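Local structure of uncharacterized protein (Nostoc punctiforme, 2R3S) at residues Gln153-Ala156 with Gln157-Glu161; Val236-Pro239 with Asn240-His243; Arg255-Lys258 with Thr259-Val263. The protein is of unknown function but is probably an S-adenosylmethionine-dependent O-methyltransferase, with a dimerisation domain of the helix-turn-helix class joined to a Rossmann-like catalytic domain. One frame throughout, in Å; residues are numbered along the deposited sequence.

Interaction 1: residues Gln153-Ala156 with Gln157-Glu161; sequences QLIA and QLVNE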
ATOM      1  N   GLN A 153     -12.046  23.956 -15.762  1.00 37.58           N
ATOM      2  CA  GLN A 153     -11.735  25.317 -16.178  1.00 39.60           C
ATOM      3  C   GLN A 153     -10.688  25.370 -17.283  1.00 39.81           C
ATOM      4  O   GLN A 153     -10.814  26.161 -18.218  1.00 41.55           O
ATOM      5  CB  GLN A 153     -11.215  26.137 -14.984  1.00 43.15           C
ATOM      6  CG  GLN A 153     -12.241  26.379 -13.865  1.00 45.27           C
ATOM      7  CD  GLN A 153     -13.440  27.150 -14.348  1.00 50.67           C
ATOM      8  OE1 GLN A 153     -13.297  28.135 -15.068  1.00 58.08           O
ATOM      9  NE2 GLN A 153     -14.639  26.704 -13.963  1.00 49.76           N
ATOM     10  N   LEU A 154      -9.651  24.547 -17.198  1.00 40.01           N
ATOM     11  CA  LEU A 154      -8.625  24.559 -18.238  1.00 41.69           C
ATOM     12  C   LEU A 154      -9.238  24.129 -19.571  1.00 41.28           C
ATOM     13  O   LEU A 154      -9.010  24.773 -20.586  1.00 42.46           O
ATOM     14  CB  LEU A 154      -7.405  23.686 -17.895  1.00 42.60           C
ATOM     15  CG  LEU A 154      -6.577  24.056 -16.641  1.00 46.42           C
ATOM     16  CD1 LEU A 154      -5.515  22.973 -16.362  1.00 43.50           C
ATOM     17  CD2 LEU A 154      -5.928  25.427 -16.741  1.00 46.67           C
ATOM     18  N   ILE A 155     -10.034  23.065 -19.567  1.00 40.23           N
ATOM     19  CA  ILE A 155     -10.651  22.589 -20.806  1.00 40.48           C
ATOM     20  C   ILE A 155     -11.566  23.654 -21.379  1.00 41.27           C
ATOM     21  O   ILE A 155     -11.525  23.929 -22.558  1.00 40.36           O
ATOM     22  CB  ILE A 155     -11.389  21.271 -20.615  1.00 40.44           C
ATOM     23  CG1 ILE A 155     -10.354  20.143 -20.444  1.00 39.29           C
ATOM     24  CG2 ILE A 155     -12.355  21.022 -21.801  1.00 37.03           C
ATOM     25  CD1 ILE A 155     -10.943  18.766 -20.158  1.00 40.26           C
ATOM     26  N   ALA A 156     -12.340  24.294 -20.510  1.00 45.58           N
ATOM     27  CA  ALA A 156     -13.206  25.413 -20.889  1.00 46.03           C
ATOM     28  C   ALA A 156     -12.431  26.520 -21.616  1.00 48.93           C
ATOM     29  O   ALA A 156     -12.823  26.938 -22.709  1.00 47.28           O
ATOM     30  CB  ALA A 156     -13.884  25.957 -19.683  1.00 44.00           C
ATOM     31  N   GLN A 157     -11.334  26.991 -21.029  1.00 54.01           N
ATOM     32  CA  GLN A 157     -10.595  28.087 -21.658  1.00 60.37           C
ATOM     33  C   GLN A 157      -9.769  27.623 -22.870  1.00 61.32           C
ATOM     34  O   GLN A 157      -9.470  28.442 -23.733  1.00 62.33           O
ATOM     35  CB  GLN A 157      -9.793  28.926 -20.651  1.00 60.10           C
ATOM     36  CG  GLN A 157      -8.634  28.248 -19.941  1.00 66.39           C
ATOM     37  CD  GLN A 157      -8.276  28.957 -18.617  1.00 66.78           C
ATOM     38  OE1 GLN A 157      -7.746  28.340 -17.680  1.00 80.70           O
ATOM     39  NE2 GLN A 157      -8.577  30.254 -18.538  1.00 73.59           N
ATOM     40  N   LEU A 158      -9.462  26.324 -22.960  1.00 62.30           N
ATOM     41  CA  LEU A 158      -8.965  25.726 -24.212  1.00 62.26           C
ATOM     42  C   LEU A 158     -10.051  25.669 -25.304  1.00 63.97           C
ATOM     43  O   LEU A 158      -9.727  25.765 -26.487  1.00 65.34           O
ATOM     44  CB  LEU A 158      -8.376  24.326 -23.972  1.00 62.05           C
ATOM     45  CG  LEU A 158      -8.077  23.413 -25.183  1.00 63.50           C
ATOM     46  CD1 LEU A 158      -6.872  23.917 -25.980  1.00 59.64           C
ATOM     47  CD2 LEU A 158      -7.858  21.954 -24.754  1.00 62.11           C
ATOM     48  N   VAL A 159     -11.316  25.488 -24.917  1.00 64.78           N
ATOM     49  CA  VAL A 159     -12.457  25.521 -25.859  1.00 66.06           C
ATOM     50  C   VAL A 159     -12.735  26.939 -26.362  1.00 69.49           C
ATOM     51  O   VAL A 159     -13.218  27.115 -27.484  1.00 70.28           O
ATOM     52  CB  VAL A 159     -13.774  24.923 -25.228  1.00 66.08           C
ATOM     53  CG1 VAL A 159     -15.031  25.498 -25.875  1.00 60.05           C
ATOM     54  CG2 VAL A 159     -13.775  23.403 -25.324  1.00 61.28           C
ATOM     55  N   ASN A 160     -12.402  27.942 -25.546  1.00 73.40           N
ATOM     56  CA  ASN A 160     -12.637  29.364 -25.879  1.00 76.29           C
ATOM     57  C   ASN A 160     -11.617  30.004 -26.835  1.00 77.36           C
ATOM     58  O   ASN A 160     -11.544  31.230 -26.921  1.00 77.26           O
ATOM     59  CB  ASN A 160     -12.719  30.210 -24.589  1.00 77.16           C
ATOM     60  CG  ASN A 160     -14.116  30.201 -23.956  1.00 80.93           C
ATOM     61  OD1 ASN A 160     -14.998  29.420 -24.344  1.00 84.17           O
ATOM     62  ND2 ASN A 160     -14.313  31.077 -22.970  1.00 79.63           N
ATOM     63  N   GLU A 161     -10.855  29.180 -27.558  1.00 78.55           N
ATOM     64  CA  GLU A 161      -9.829  29.650 -28.494  1.00 78.72           C
ATOM     65  C   GLU A 161     -10.070  29.067 -29.881  1.00 77.04           C
ATOM     66  O   GLU A 161     -10.035  27.851 -30.062  1.00 74.93           O
ATOM     67  CB  GLU A 161      -8.446  29.232 -27.993  1.00 79.11           C
ATOM     68  CG  GLU A 161      -8.087  29.799 -26.607  1.00 80.73           C
ATOM     69  CD  GLU A 161      -7.045  28.967 -25.850  1.00 79.81           C
ATOM     70  OE1 GLU A 161      -6.938  27.746 -26.100  1.00 81.39           O
ATOM     71  OE2 GLU A 161      -6.341  29.538 -24.989  1.00 81.07           O
TER
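Gln157 and Leu154, three residues apart on the last turns of helix 149-159, run alongside each other in one direction, with Gln157 OE1 3.6 Å from Leu154 CD2. Gln157 CG sits between its own backbone N and carbonyl carbon (chi1 66°), the less usual choice on a helix. From there the chain runs extended back along the helix surface, and its CG passes 3.5 Å from Gln153 O. The apolar stem of the glutamine thus lies over the carbonyl that its own backbone already uses: Gln157 N donates to Gln153 O at 3.0 Å. The next bond of the ladder joins Leu158 N to Leu154 O at 2.9 Å. Val159 N follows on Ile155 O at 2.8 Å. On the buried side, Val159 CG2 stands beside its backbone N and leans over the same Ile155 O at 3.6 Å, while the CG2 methyls of Ile155 and Val159 approach only to 4.5 Å. These are the i to i+4 bonds of an alpha-helix reaching its C-terminus: the bond from Asn160 N to Ala156 O is weak, and Asn160 is the first residue to leave helical backbone angles. The helix lies against the central sheet of the methyltransferase domain, where Ile155 packs on Ile268 and Phe270 of strand 265-271 and Val159 also meets Ile268. A neighbouring face is turned to helix 178-186; there Gln153 bends away from Gln157, its OE1 hydrogen-bonded to His186 and its NE2 to Gln185. Just past the last turn, Asn160 OD1 makes a weak hydrogen bond to Asn187; within it, Ala156 touches His186.

Interaction 2: residues Val236-Pro239 with Asn240-His243; sequences VLLP and NFLH. With EDO (1,2-ethanediol), chain E.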
ATOM      1  N   VAL A 236     -18.647  17.576 -27.728  1.00 39.02           N
ATOM      2  CA  VAL A 236     -18.914  16.358 -26.940  1.00 37.55           C
ATOM      3  C   VAL A 236     -17.713  16.056 -26.015  1.00 37.66           C
ATOM      4  O   VAL A 236     -16.605  15.780 -26.472  1.00 36.02           O
ATOM      5  CB  VAL A 236     -19.227  15.136 -27.823  1.00 35.61           C
ATOM      6  CG1 VAL A 236     -19.541  13.919 -26.970  1.00 31.90           C
ATOM      7  CG2 VAL A 236     -20.418  15.436 -28.776  1.00 39.41           C
ATOM      8  N   LEU A 237     -17.946  16.139 -24.710  1.00 37.18           N
ATOM      9  CA  LEU A 237     -16.920  15.868 -23.714  1.00 33.86           C
ATOM     10  C   LEU A 237     -17.001  14.415 -23.267  1.00 32.18           C
ATOM     11  O   LEU A 237     -18.088  13.915 -23.005  1.00 32.33           O
ATOM     12  CB  LEU A 237     -17.103  16.777 -22.502  1.00 32.77           C
ATOM     13  CG  LEU A 237     -17.415  18.240 -22.785  1.00 36.08           C
ATOM     14  CD1 LEU A 237     -17.451  19.013 -21.482  1.00 28.42           C
ATOM     15  CD2 LEU A 237     -16.397  18.785 -23.743  1.00 32.02           C
ATOM     16  N   LEU A 238     -15.846  13.759 -23.169  1.00 30.88           N
ATOM     17  CA  LEU A 238     -15.705  12.436 -22.585  1.00 31.08           C
ATOM     18  C   LEU A 238     -14.628  12.453 -21.457  1.00 32.41           C
ATOM     19  O   LEU A 238     -13.468  12.020 -21.656  1.00 29.79           O
ATOM     20  CB  LEU A 238     -15.299  11.452 -23.674  1.00 33.07           C
ATOM     21  CG  LEU A 238     -16.349  10.988 -24.677  1.00 32.32           C
ATOM     22  CD1 LEU A 238     -15.689  10.434 -25.983  1.00 28.43           C
ATOM     23  CD2 LEU A 238     -17.207   9.954 -23.989  1.00 26.08           C
ATOM     24  N   PRO A 239     -15.006  12.943 -20.260  1.00 32.50           N
ATOM     25  CA  PRO A 239     -14.063  12.976 -19.153  1.00 31.34           C
ATOM     26  C   PRO A 239     -14.008  11.637 -18.427  1.00 29.83           C
ATOM     27  O   PRO A 239     -15.023  11.161 -17.974  1.00 29.40           O
ATOM     28  CB  PRO A 239     -14.626  14.072 -18.249  1.00 32.81           C
ATOM     29  CG  PRO A 239     -15.992  14.412 -18.783  1.00 32.59           C
ATOM     30  CD  PRO A 239     -16.317  13.477 -19.864  1.00 32.83           C
ATOM     31  N   ASN A 240     -12.827  11.040 -18.342  1.00 29.09           N
ATOM     32  CA  ASN A 240     -12.597   9.799 -17.590  1.00 30.03           C
ATOM     33  C   ASN A 240     -13.655   8.699 -17.832  1.00 30.49           C
ATOM     34  O   ASN A 240     -14.107   8.007 -16.882  1.00 30.69           O
ATOM     35  CB  ASN A 240     -12.427  10.081 -16.076  1.00 31.21           C
ATOM     36  CG  ASN A 240     -11.091  10.721 -15.737  1.00 33.89           C
ATOM     37  OD1 ASN A 240     -10.033  10.168 -16.038  1.00 32.01           O
ATOM     38  ND2 ASN A 240     -11.137  11.887 -15.087  1.00 29.08           N
ATOM     39  N   PHE A 241     -14.005   8.504 -19.106  1.00 30.35           N
ATOM     40  CA  PHE A 241     -14.968   7.472 -19.495  1.00 29.91           C
ATOM     41  C   PHE A 241     -14.367   6.354 -20.300  1.00 28.11           C
ATOM     42  O   PHE A 241     -14.613   5.195 -20.025  1.00 29.52           O
ATOM     43  CB  PHE A 241     -16.112   8.082 -20.320  1.00 30.62           C
ATOM     44  CG  PHE A 241     -17.355   7.197 -20.392  1.00 34.67           C
ATOM     45  CD1 PHE A 241     -17.901   6.630 -19.241  1.00 35.15           C
ATOM     46  CD2 PHE A 241     -17.987   6.953 -21.602  1.00 38.38           C
ATOM     47  CE1 PHE A 241     -19.034   5.831 -19.300  1.00 38.12           C
ATOM     48  CE2 PHE A 241     -19.132   6.150 -21.655  1.00 37.62           C
ATOM     49  CZ  PHE A 241     -19.641   5.594 -20.506  1.00 32.50           C
ATOM     50  N   LEU A 242     -13.592   6.686 -21.317  1.00 28.17           N
ATOM     51  CA  LEU A 242     -13.258   5.675 -22.329  1.00 29.75           C
ATOM     52  C   LEU A 242     -12.387   4.558 -21.796  1.00 29.01           C
ATOM     53  O   LEU A 242     -12.506   3.434 -22.251  1.00 27.82           O
ATOM     54  CB  LEU A 242     -12.602   6.306 -23.567  1.00 31.86           C
ATOM     55  CG  LEU A 242     -13.504   7.108 -24.520  1.00 33.44           C
ATOM     56  CD1 LEU A 242     -12.625   7.528 -25.694  1.00 31.98           C
ATOM     57  CD2 LEU A 242     -14.753   6.306 -24.994  1.00 23.80           C
ATOM     58  N   HIS A 243     -11.526   4.861 -20.820  1.00 29.15           N
ATOM     59  CA  HIS A 243     -10.638   3.848 -20.208  1.00 27.81           C
ATOM     60  C   HIS A 243     -11.285   2.607 -19.597  1.00 28.27           C
ATOM     61  O   HIS A 243     -10.605   1.592 -19.392  1.00 29.54           O
ATOM     62  CB  HIS A 243      -9.692   4.488 -19.165  1.00 28.98           C
ATOM     63  CG  HIS A 243     -10.360   5.270 -18.065  1.00 27.47           C
ATOM     64  ND1 HIS A 243      -9.987   6.564 -17.759  1.00 25.15           N
ATOM     65  CD2 HIS A 243     -11.309   4.927 -17.159  1.00 23.73           C
ATOM     66  CE1 HIS A 243     -10.683   6.987 -16.715  1.00 28.08           C
ATOM     67  NE2 HIS A 243     -11.497   6.013 -16.337  1.00 28.43           N
TER
HETATM   68  C1  EDO E 337     -16.139  10.895 -15.224  1.00 44.54           C
HETATM   69  O1  EDO E 337     -16.882  10.671 -16.478  1.00 26.91           O
HETATM   70  C2  EDO E 337     -16.412   9.919 -14.066  1.00 41.59           C
HETATM   71  O2  EDO E 337     -15.631   8.711 -14.037  1.00 44.17           O
HETATM   72  O   HOH W   1     -12.619   9.398 -21.668  1.00 26.25           O
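The ring of Phe241 meets Leu238 at CD2, where the leucine methyl of the same name comes obliquely to 3.9 Å. The second flat group, the imidazole of His243, has Asn240 OD1 at its edge and in its plane. Each ring also has an aromatic partner outside the turn, Phe241 forming an edge-to-face pair with Phe245 and His243 one with Phe287. Phe241 CG is anti to the backbone N (chi1 -162°), which swings the ring away from the strand end after its CB has faced it. Leu238 uses both branches: CD2 serves Phe241, while CD1 reaches Leu242 CD1 at 4.2 Å, on the side of the turn that faces helix 247-260. Strand 233-239 ends here at the C-terminal edge of the parallel part of a Rossmann-like sheet, where this fold commonly places its binding sites. Asn240 makes the turn with a left-handed backbone (phi 46°, psi 45°), and the positive phi brings its CB near the preceding carbonyl of Pro239. One water spans the corner, donating to Leu238 O at 2.8 Å and accepting from Leu242 N at 2.9 Å; it links the two sides, between which no direct hydrogen bond forms. A 1,2-ethanediol, probably from the crystallisation liquor, lies by the carbonyls of Pro239 and Asn240, and its O2 bonds weakly to Asn240 O at 3.3 Å. The polar ends are settled by outside partners: Asn240 OD1 accepts from Gln328 NE2, and His243 ND1 is hydrogen-bonded to Asp271. The chemistry is therefore divided: hydrocarbon closes the helix side of the turn, while the carbonyl oxygens on the side of the diol remain acceptors that a hydroxyl can approach, here only weakly at Asn240 O.

Interaction 3: residues Arg255-Lys258 with Thr259-Val263; sequences RKIK and TALAV
The C-terminal end of helix 247-260, where the chain passes directly into the short strand 261-262, is held by backbone bonds and one hydroxyl. Thr259 grips Arg255 O twice. Its N donates at 3.2 Å, the regular helical bond, and its OG1 donates to the same oxygen at 3.3 Å. The two donors approach from opposite faces of the carbonyl plane, N tilted 19° from it and OG1 30°. The hydroxyl gets there because it is placed beside the backbone N and anti to the carbonyl carbon (chi1 -54°), folding back over the preceding turn. This gives the hydroxyl proton an acceptor within its own helix, although the residue is exposed. The next bond, Ala260 N to Lys256 O, is weak, and the ladder then changes step: Leu261 N donates to Lys258 O at 3.1 Å, three residues back, from well above the carbonyl plane. Leu261 directs its side chain back at the helix, with CG 3.5 Å from Ile257 O and 4.5 Å from Ile257 CG2. Both hydrophobic residues pack on Val236 of strand 233-239 and Val267 of strand 265-271, so the turn is pinned to the sheet from its inner side. The lysines leave the helix in different directions as extended chains: Lys256 NZ is hydrogen-bonded to the carbonyls of Val227 and Ala224 and forms a cation-pi pair with Tyr229, while Lys258 NZ bonds to Gly314 O. At and after the helix end, Ala260 and Ala262 form backbone hydrogen bonds with Tyr233. Helix 247-260 joins the parallel neighbours 233-239 and 265-271, so this is the helix exit of a beta-alpha-beta crossover, as in Rossmann-like methyltransferase domains.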
ATOM      1  N   ARG A 255     -18.751   6.218 -32.775  1.00 38.02           N
ATOM      2  CA  ARG A 255     -19.625   6.279 -33.978  1.00 41.37           C
ATOM      3  C   ARG A 255     -20.962   6.951 -33.650  1.00 40.26           C
ATOM      4  O   ARG A 255     -21.421   7.831 -34.378  1.00 42.58           O
ATOM      5  CB  ARG A 255     -19.848   4.885 -34.584  1.00 40.93           C
ATOM      6  CG  ARG A 255     -18.692   4.391 -35.508  1.00 46.00           C
ATOM      7  CD  ARG A 255     -18.997   3.011 -36.159  1.00 46.84           C
ATOM      8  NE  ARG A 255     -19.039   1.918 -35.180  1.00 54.82           N
ATOM      9  CZ  ARG A 255     -18.032   1.077 -34.913  1.00 55.51           C
ATOM     10  NH1 ARG A 255     -16.857   1.156 -35.554  1.00 48.91           N
ATOM     11  NH2 ARG A 255     -18.209   0.139 -33.989  1.00 58.25           N
ATOM     12  N   LYS A 256     -21.552   6.563 -32.527  1.00 40.38           N
ATOM     13  CA  LYS A 256     -22.756   7.198 -31.999  1.00 39.27           C
ATOM     14  C   LYS A 256     -22.524   8.692 -31.771  1.00 40.86           C
ATOM     15  O   LYS A 256     -23.324   9.546 -32.148  1.00 43.26           O
ATOM     16  CB  LYS A 256     -23.146   6.504 -30.702  1.00 38.37           C
ATOM     17  CG  LYS A 256     -24.411   7.006 -30.049  1.00 38.76           C
ATOM     18  CD  LYS A 256     -24.776   6.127 -28.870  1.00 37.71           C
ATOM     19  CE  LYS A 256     -26.112   6.553 -28.249  1.00 38.62           C
ATOM     20  NZ  LYS A 256     -26.581   5.587 -27.253  1.00 45.23           N
ATOM     21  N   ILE A 257     -21.397   9.018 -31.177  1.00 41.53           N
ATOM     22  CA  ILE A 257     -21.063  10.406 -30.948  1.00 40.04           C
ATOM     23  C   ILE A 257     -20.970  11.140 -32.276  1.00 40.37           C
ATOM     24  O   ILE A 257     -21.400  12.301 -32.375  1.00 38.08           O
ATOM     25  CB  ILE A 257     -19.743  10.541 -30.149  1.00 40.63           C
ATOM     26  CG1 ILE A 257     -19.970  10.071 -28.701  1.00 40.73           C
ATOM     27  CG2 ILE A 257     -19.237  11.971 -30.196  1.00 33.74           C
ATOM     28  CD1 ILE A 257     -18.732   9.934 -27.854  1.00 39.71           C
ATOM     29  N   LYS A 258     -20.404  10.486 -33.294  1.00 41.81           N
ATOM     30  CA  LYS A 258     -20.183  11.158 -34.589  1.00 42.34           C
ATOM     31  C   LYS A 258     -21.512  11.588 -35.216  1.00 41.40           C
ATOM     32  O   LYS A 258     -21.649  12.713 -35.675  1.00 41.17           O
ATOM     33  CB  LYS A 258     -19.411  10.284 -35.578  1.00 43.33           C
ATOM     34  CG  LYS A 258     -18.872  11.112 -36.738  1.00 47.27           C
ATOM     35  CD  LYS A 258     -18.392  10.295 -37.912  1.00 49.71           C
ATOM     36  CE  LYS A 258     -17.904  11.245 -39.018  1.00 54.99           C
ATOM     37  NZ  LYS A 258     -17.650  10.536 -40.296  1.00 58.46           N
ATOM     38  N   THR A 259     -22.477  10.683 -35.210  1.00 40.90           N
ATOM     39  CA  THR A 259     -23.827  10.975 -35.682  1.00 42.39           C
ATOM     40  C   THR A 259     -24.428  12.224 -35.011  1.00 43.07           C
ATOM     41  O   THR A 259     -25.015  13.068 -35.672  1.00 46.01           O
ATOM     42  CB  THR A 259     -24.741   9.798 -35.411  1.00 42.15           C
ATOM     43  OG1 THR A 259     -24.170   8.602 -35.978  1.00 37.19           O
ATOM     44  CG2 THR A 259     -26.111  10.076 -35.981  1.00 39.25           C
ATOM     45  N   ALA A 260     -24.241  12.341 -33.700  1.00 42.34           N
ATOM     46  CA  ALA A 260     -24.815  13.423 -32.917  1.00 40.89           C
ATOM     47  C   ALA A 260     -24.121  14.762 -33.122  1.00 39.53           C
ATOM     48  O   ALA A 260     -24.662  15.794 -32.742  1.00 39.89           O
ATOM     49  CB  ALA A 260     -24.832  13.046 -31.449  1.00 40.18           C
ATOM     50  N   LEU A 261     -22.942  14.778 -33.729  1.00 40.86           N
ATOM     51  CA  LEU A 261     -22.216  16.044 -33.895  1.00 43.94           C
ATOM     52  C   LEU A 261     -22.778  16.893 -35.025  1.00 47.03           C
ATOM     53  O   LEU A 261     -23.291  16.358 -35.998  1.00 49.02           O
ATOM     54  CB  LEU A 261     -20.723  15.809 -34.170  1.00 43.87           C
ATOM     55  CG  LEU A 261     -19.804  15.397 -33.010  1.00 41.68           C
ATOM     56  CD1 LEU A 261     -18.470  14.903 -33.609  1.00 38.55           C
ATOM     57  CD2 LEU A 261     -19.588  16.538 -32.003  1.00 32.84           C
ATOM     58  N   ALA A 262     -22.649  18.211 -34.881  1.00 48.02           N
ATOM     59  CA  ALA A 262     -22.870  19.163 -35.965  1.00 50.92           C
ATOM     60  C   ALA A 262     -21.722  19.121 -36.971  1.00 53.91           C
ATOM     61  O   ALA A 262     -20.703  18.470 -36.749  1.00 56.04           O
ATOM     62  CB  ALA A 262     -23.011  20.582 -35.417  1.00 48.79           C
ATOM     63  N   VAL A 263     -21.886  19.867 -38.059  1.00 55.46           N
ATOM     64  CA  VAL A 263     -20.948  19.865 -39.176  1.00 55.62           C
ATOM     65  C   VAL A 263     -19.511  20.029 -38.727  1.00 55.93           C
ATOM     66  O   VAL A 263     -18.653  19.235 -39.098  1.00 58.51           O
ATOM     67  CB  VAL A 263     -21.304  20.982 -40.194  1.00 55.68           C
ATOM     68  CG1 VAL A 263     -20.196  21.148 -41.253  1.00 54.20           C
ATOM     69  CG2 VAL A 263     -22.652  20.671 -40.851  1.00 56.90           C
TER

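In the fold
All three contacts lie within the Rossmann-like methyltransferase domain, in series along the chain. Interaction 1 ends helix 149-159, interaction 2 is the turn after strand 233-239, and interaction 3 closes helix 247-260, which follows that strand. Interactions 2 and 3 touch, with centres 15 Å apart: Val236 CG2 packs 3.5 Å from Leu261 CD2, and Leu238 CD1 lies 3.6 Å from Ile257 CD1, joining strand to helix. Interaction 1 stays separate, its centre 16 Å from interaction 2 and 21 Å from interaction 3. Strand 265-271 is the common neighbour of all three, so two helix ends and a loop are gathered round one sheet.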